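Local coordinates for acyl-[acyl-carrier-protein]--UDP-N-acetylglucosamine O-acyltransferase (Helicobacter pylori, PDB 1J2Z) that probably catalyses the first step of lipid A biosynthesis, transferring a (3R)-hydroxyacyl chain from acyl carrier protein to UDP-N-acetylglucosamine, at residues A[113-118]-A[131-136]; A[127-132]-A[141-146]. All coordinates share one frame; numbering follows the deposited sequence.

Contact 1. Residues A[113-118]-A[131-136]; sequences LMAYVH and LANGVT. With SOG (octyl 1-thio-beta-D-glucopyranoside), chain B; SOG (octyl 1-thio-beta-D-glucopyranoside), chain C.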
# COMPACT_ATOMS: atom_id res chain seq x y z
N LEU A 113 13.09 3.81 -7.10
CA LEU A 113 12.05 2.96 -6.53
C LEU A 113 11.43 3.84 -5.45
O LEU A 113 12.05 4.09 -4.42
CB LEU A 113 12.64 1.69 -5.90
CG LEU A 113 13.64 0.87 -6.72
CD1 LEU A 113 13.93 -0.44 -5.99
CD2 LEU A 113 13.10 0.59 -8.09
N MET A 114 10.22 4.33 -5.72
CA MET A 114 9.53 5.20 -4.78
C MET A 114 9.13 4.46 -3.51
O MET A 114 9.38 3.26 -3.38
CB MET A 114 8.31 5.84 -5.45
CG MET A 114 8.71 6.86 -6.53
SD MET A 114 7.32 7.71 -7.30
CE MET A 114 7.77 7.57 -9.01
N ALA A 115 8.52 5.18 -2.57
CA ALA A 115 8.13 4.60 -1.29
C ALA A 115 7.17 3.42 -1.35
O ALA A 115 6.35 3.30 -2.26
CB ALA A 115 7.56 5.69 -0.38
N TYR A 116 7.29 2.54 -0.35
CA TYR A 116 6.46 1.35 -0.21
C TYR A 116 6.60 0.33 -1.34
O TYR A 116 5.75 -0.54 -1.49
CB TYR A 116 4.98 1.74 -0.07
CG TYR A 116 4.72 2.94 0.82
CD1 TYR A 116 4.62 4.22 0.27
CD2 TYR A 116 4.56 2.81 2.20
CE1 TYR A 116 4.36 5.33 1.06
CE2 TYR A 116 4.30 3.93 3.01
CZ TYR A 116 4.20 5.18 2.42
OH TYR A 116 3.96 6.31 3.17
N VAL A 117 7.66 0.44 -2.14
CA VAL A 117 7.87 -0.51 -3.23
C VAL A 117 8.47 -1.81 -2.70
O VAL A 117 9.43 -1.80 -1.93
CB VAL A 117 8.84 0.06 -4.31
CG1 VAL A 117 9.33 -1.06 -5.23
CG2 VAL A 117 8.12 1.12 -5.14
N HIS A 118 7.89 -2.94 -3.09
CA HIS A 118 8.43 -4.23 -2.66
C HIS A 118 8.95 -5.03 -3.85
O HIS A 118 8.25 -5.22 -4.84
CB HIS A 118 7.39 -5.08 -1.94
CG HIS A 118 7.84 -6.48 -1.68
ND1 HIS A 118 7.19 -7.59 -2.18
CD2 HIS A 118 8.92 -6.95 -1.01
CE1 HIS A 118 7.85 -8.68 -1.83
NE2 HIS A 118 8.90 -8.32 -1.12
N LEU A 131 9.80 2.82 -10.54
CA LEU A 131 8.68 2.09 -9.96
C LEU A 131 8.05 3.05 -8.96
O LEU A 131 8.70 3.44 -7.98
CB LEU A 131 9.16 0.82 -9.23
CG LEU A 131 10.06 -0.20 -9.94
CD1 LEU A 131 9.96 -1.54 -9.23
CD2 LEU A 131 9.65 -0.37 -11.38
N ALA A 132 6.81 3.45 -9.22
CA ALA A 132 6.09 4.38 -8.36
C ALA A 132 5.62 3.79 -7.04
O ALA A 132 5.75 2.59 -6.80
CB ALA A 132 4.89 4.96 -9.12
N ASN A 133 5.05 4.65 -6.19
CA ASN A 133 4.56 4.25 -4.87
C ASN A 133 3.80 2.93 -4.84
O ASN A 133 2.92 2.69 -5.66
CB ASN A 133 3.62 5.33 -4.28
CG ASN A 133 4.37 6.56 -3.78
OD1 ASN A 133 4.07 7.09 -2.71
ND2 ASN A 133 5.33 7.03 -4.56
N GLY A 134 4.17 2.09 -3.88
CA GLY A 134 3.49 0.82 -3.68
C GLY A 134 3.55 -0.26 -4.74
O GLY A 134 2.79 -1.22 -4.65
N VAL A 135 4.42 -0.12 -5.74
CA VAL A 135 4.50 -1.17 -6.75
C VAL A 135 4.91 -2.45 -6.03
O VAL A 135 5.82 -2.44 -5.20
CB VAL A 135 5.52 -0.83 -7.85
CG1 VAL A 135 5.81 -2.07 -8.70
CG2 VAL A 135 4.97 0.27 -8.74
N THR A 136 4.23 -3.54 -6.35
CA THR A 136 4.50 -4.82 -5.72
C THR A 136 4.92 -5.87 -6.74
O THR A 136 4.15 -6.24 -7.62
CB THR A 136 3.26 -5.33 -4.97
OG1 THR A 136 2.86 -4.37 -3.98
CG2 THR A 136 3.56 -6.66 -4.28
C1 SOG B . 5.14 -14.32 -3.82
C2 SOG B . 6.53 -14.70 -3.26
C3 SOG B . 6.80 -13.90 -1.98
C4 SOG B . 6.75 -12.41 -2.33
C5 SOG B . 5.35 -12.07 -2.89
C6 SOG B . 5.26 -10.60 -3.27
C1' SOG B . 3.49 -15.39 -5.20
C2' SOG B . 3.02 -14.78 -6.50
C3' SOG B . 1.94 -15.62 -7.14
C4' SOG B . 1.46 -15.01 -8.45
C5' SOG B . 0.37 -15.87 -9.10
C6' SOG B . -0.20 -15.19 -10.32
C7' SOG B . -1.27 -16.03 -10.97
C8' SOG B . -1.82 -15.33 -12.19
S1 SOG B . 4.87 -15.04 -5.03
O2 SOG B . 6.58 -16.09 -2.98
O3 SOG B . 8.08 -14.23 -1.47
O4 SOG B . 7.01 -11.63 -1.17
O5 SOG B . 5.09 -12.89 -4.06
O6 SOG B . 4.94 -9.82 -2.14
C1 SOG C . 4.32 12.32 -8.70
C2 SOG C . 5.31 13.30 -8.02
C3 SOG C . 6.12 12.55 -6.96
C4 SOG C . 5.15 11.97 -5.93
C5 SOG C . 4.17 11.00 -6.64
C6 SOG C . 3.17 10.43 -5.66
C1' SOG C . 3.20 12.20 -10.82
C2' SOG C . 1.69 12.14 -10.93
C3' SOG C . 1.24 12.01 -12.37
C4' SOG C . -0.27 11.96 -12.49
C5' SOG C . -0.71 11.83 -13.94
C6' SOG C . -2.21 11.64 -14.04
C7' SOG C . -2.66 11.51 -15.47
C8' SOG C . -4.16 11.32 -15.54
S1 SOG C . 3.53 13.00 -9.68
O2 SOG C . 6.18 13.86 -9.00
O3 SOG C . 7.02 13.44 -6.33
O4 SOG C . 5.86 11.28 -4.92
O5 SOG C . 3.46 11.73 -7.69
O6 SOG C . 3.72 9.30 -5.01
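L113 and L131 lie side by side and point the same way in successive coils of the left-handed beta-helix, L113 CD2 resting 3.6 Å from L131 CG. V117 runs at about a right angle to L131, its CG1 4.1 Å from L131 CD1, while its CG2 leans on A132 O. M114 crosses N133, CB 3.3 Å from N133 ND2; a bend at chi3 (-133°) curls its CE over CA and CB of A132. The amide of N133 is inclined 51° to the Y116 ring and presents OD1 to the ring edge, whereas ND2 is hydrogen-bonded to Q69 of the second subunit and lies 2.8 Å from O6 of a bound octyl thioglucoside. H118 turns its ring edge to the other detergent's sugar, lining that pocket beside the substrate-binding Q69 of its own chain. Backbone hydrogen bonds M114 N to L131 O, G134 N to A115 O (3.0 Å) and H118 N to V135 O hold two stacked type II turns, M114-V117 and A132-V135, and their flanks. The corners link the sheet of parallel strands 112-113 and 130-131 to that of 118-119 and 136-137; I94 (strand 93-94) packs on L113, I149 (strand 148-149) on L131 and V135.

Contact 2. Residues A[127-132]-A[141-146]; sequences SHCILA and IEIGDY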
# COMPACT_ATOMS: atom_id res chain seq x y z
N SER A 127 18.21 -1.03 -15.74
CA SER A 127 18.62 0.34 -15.45
C SER A 127 17.64 1.38 -16.01
O SER A 127 16.84 1.08 -16.89
CB SER A 127 20.01 0.60 -16.03
OG SER A 127 20.99 -0.24 -15.43
N HIS A 128 17.70 2.60 -15.48
CA HIS A 128 16.84 3.70 -15.91
C HIS A 128 15.36 3.41 -15.72
O HIS A 128 14.52 3.93 -16.46
CB HIS A 128 17.11 4.02 -17.39
CG HIS A 128 18.53 4.39 -17.67
ND1 HIS A 128 19.07 5.60 -17.28
CD2 HIS A 128 19.53 3.70 -18.25
CE1 HIS A 128 20.35 5.63 -17.62
NE2 HIS A 128 20.65 4.48 -18.20
N CYS A 129 15.02 2.60 -14.73
CA CYS A 129 13.62 2.27 -14.46
C CYS A 129 13.03 3.13 -13.35
O CYS A 129 13.76 3.70 -12.53
CB CYS A 129 13.49 0.80 -14.05
SG CYS A 129 13.81 -0.39 -15.37
N ILE A 130 11.71 3.21 -13.33
CA ILE A 130 11.01 3.96 -12.31
C ILE A 130 9.81 3.16 -11.83
O ILE A 130 8.92 2.83 -12.62
CB ILE A 130 10.54 5.33 -12.83
CG1 ILE A 130 11.74 6.22 -13.15
CG2 ILE A 130 9.66 6.00 -11.78
CD1 ILE A 130 11.36 7.55 -13.79
N LEU A 131 9.80 2.82 -10.54
CA LEU A 131 8.68 2.09 -9.96
C LEU A 131 8.05 3.05 -8.96
O LEU A 131 8.70 3.44 -7.98
CB LEU A 131 9.16 0.82 -9.23
CG LEU A 131 10.06 -0.20 -9.94
CD1 LEU A 131 9.96 -1.54 -9.23
CD2 LEU A 131 9.65 -0.37 -11.38
N ALA A 132 6.81 3.45 -9.22
CA ALA A 132 6.09 4.38 -8.36
C ALA A 132 5.62 3.79 -7.04
O ALA A 132 5.75 2.59 -6.80
CB ALA A 132 4.89 4.96 -9.12
N ILE A 141 10.48 -12.08 -11.21
CA ILE A 141 10.11 -11.13 -12.26
C ILE A 141 11.34 -10.52 -12.94
O ILE A 141 12.36 -10.28 -12.30
CB ILE A 141 9.21 -10.02 -11.68
CG1 ILE A 141 7.84 -10.61 -11.33
CG2 ILE A 141 9.08 -8.87 -12.68
CD1 ILE A 141 6.98 -9.71 -10.46
N GLU A 142 11.23 -10.28 -14.24
CA GLU A 142 12.31 -9.68 -15.02
C GLU A 142 11.82 -8.38 -15.64
O GLU A 142 10.82 -8.36 -16.34
CB GLU A 142 12.78 -10.64 -16.12
CG GLU A 142 13.53 -11.86 -15.60
CD GLU A 142 13.77 -12.90 -16.69
OE1 GLU A 142 13.80 -12.52 -17.88
OE2 GLU A 142 13.94 -14.09 -16.36
N ILE A 143 12.54 -7.30 -15.37
CA ILE A 143 12.18 -5.99 -15.88
C ILE A 143 13.37 -5.41 -16.66
O ILE A 143 14.46 -5.29 -16.12
CB ILE A 143 11.81 -5.04 -14.71
CG1 ILE A 143 10.54 -5.57 -14.03
CG2 ILE A 143 11.60 -3.62 -15.22
CD1 ILE A 143 10.12 -4.79 -12.81
N GLY A 144 13.13 -5.06 -17.92
CA GLY A 144 14.19 -4.52 -18.76
C GLY A 144 14.53 -3.07 -18.46
O GLY A 144 14.03 -2.49 -17.49
N ASP A 145 15.40 -2.48 -19.28
CA ASP A 145 15.80 -1.09 -19.07
C ASP A 145 14.69 -0.14 -19.50
O ASP A 145 13.82 -0.49 -20.30
CB ASP A 145 17.07 -0.75 -19.86
CG ASP A 145 18.25 -1.61 -19.46
OD1 ASP A 145 18.30 -2.06 -18.29
OD2 ASP A 145 19.15 -1.81 -20.31
N TYR A 146 14.72 1.07 -18.95
CA TYR A 146 13.74 2.11 -19.28
C TYR A 146 12.29 1.70 -19.12
O TYR A 146 11.46 1.97 -19.99
CB TYR A 146 13.97 2.62 -20.71
CG TYR A 146 15.36 3.14 -20.95
CD1 TYR A 146 16.37 2.29 -21.39
CD2 TYR A 146 15.68 4.47 -20.70
CE1 TYR A 146 17.68 2.75 -21.58
CE2 TYR A 146 16.98 4.94 -20.88
CZ TYR A 146 17.97 4.07 -21.32
OH TYR A 146 19.26 4.53 -21.49
O HOH W 1 20.82 -2.77 -17.46
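Successive corners of the left-handed beta-helix meet here, where the turn following strand 142-143 stacks on the one leading into strand 130-131. H128 and Y146, each with a positive phi, set their rings nearly parallel (planes at 10°) but slid apart, with centroids 4.6 Å from each other. The slip puts H128 CB over the tyrosine face, 3.8 Å from the ring centroid, a CH-pi contact, and places Y146 OH above the rim of the imidazole, 3.4 Å from H128 CD2. Both side chains have CG anti to the carbonyl carbon (chi1 near -60° in both), which lets them run alongside each other in the same direction.

Next to this pair, the backbones are tied by a hydrogen bond from Y146 N to S127 O at 3.0 Å. D145 returns a side-chain hydrogen bond: its OD1 accepts S127 N at 2.8 Å, approached from above the carboxylate plane, 35° out of it. The same oxygen takes a hydrogen from a water at 2.7 Å, and this water also reaches S127 OG, so two donors grip OD1. S127 OG is in turn bonded to the backbone N of D109, one coil earlier. Toward the interior, SG of C129 packs against CG2 of I143 at 3.9 Å.

I143 also touches L137 of strand 136-137 and I149 of strand 148-149, continuing the apolar filling of the coil. On the outside, R197 and L201 of helix 195-201 lie against Y146, bringing the C-terminal helical region onto this corner.

Overall arrangement
From the N terminus the chain passes through 113-118, completes most of a coil and returns at 131-136, where contact 1 closes the loop one turn further along the helix axis. Contact 2 begins before that loop is finished: 127-132 overlaps 131-136 at L131 and A132, and its partner 141-146 lies beyond it. The two loops therefore overlap in a staggered way, neither nested in the other. Contact 1 lies at a corner facing the other subunits and the detergent sites; contact 2 lies at another corner, which no other subunit touches. They meet where M114 CE packs on I130 CG2 (3.7 Å), and together they join all three sheets of the prism.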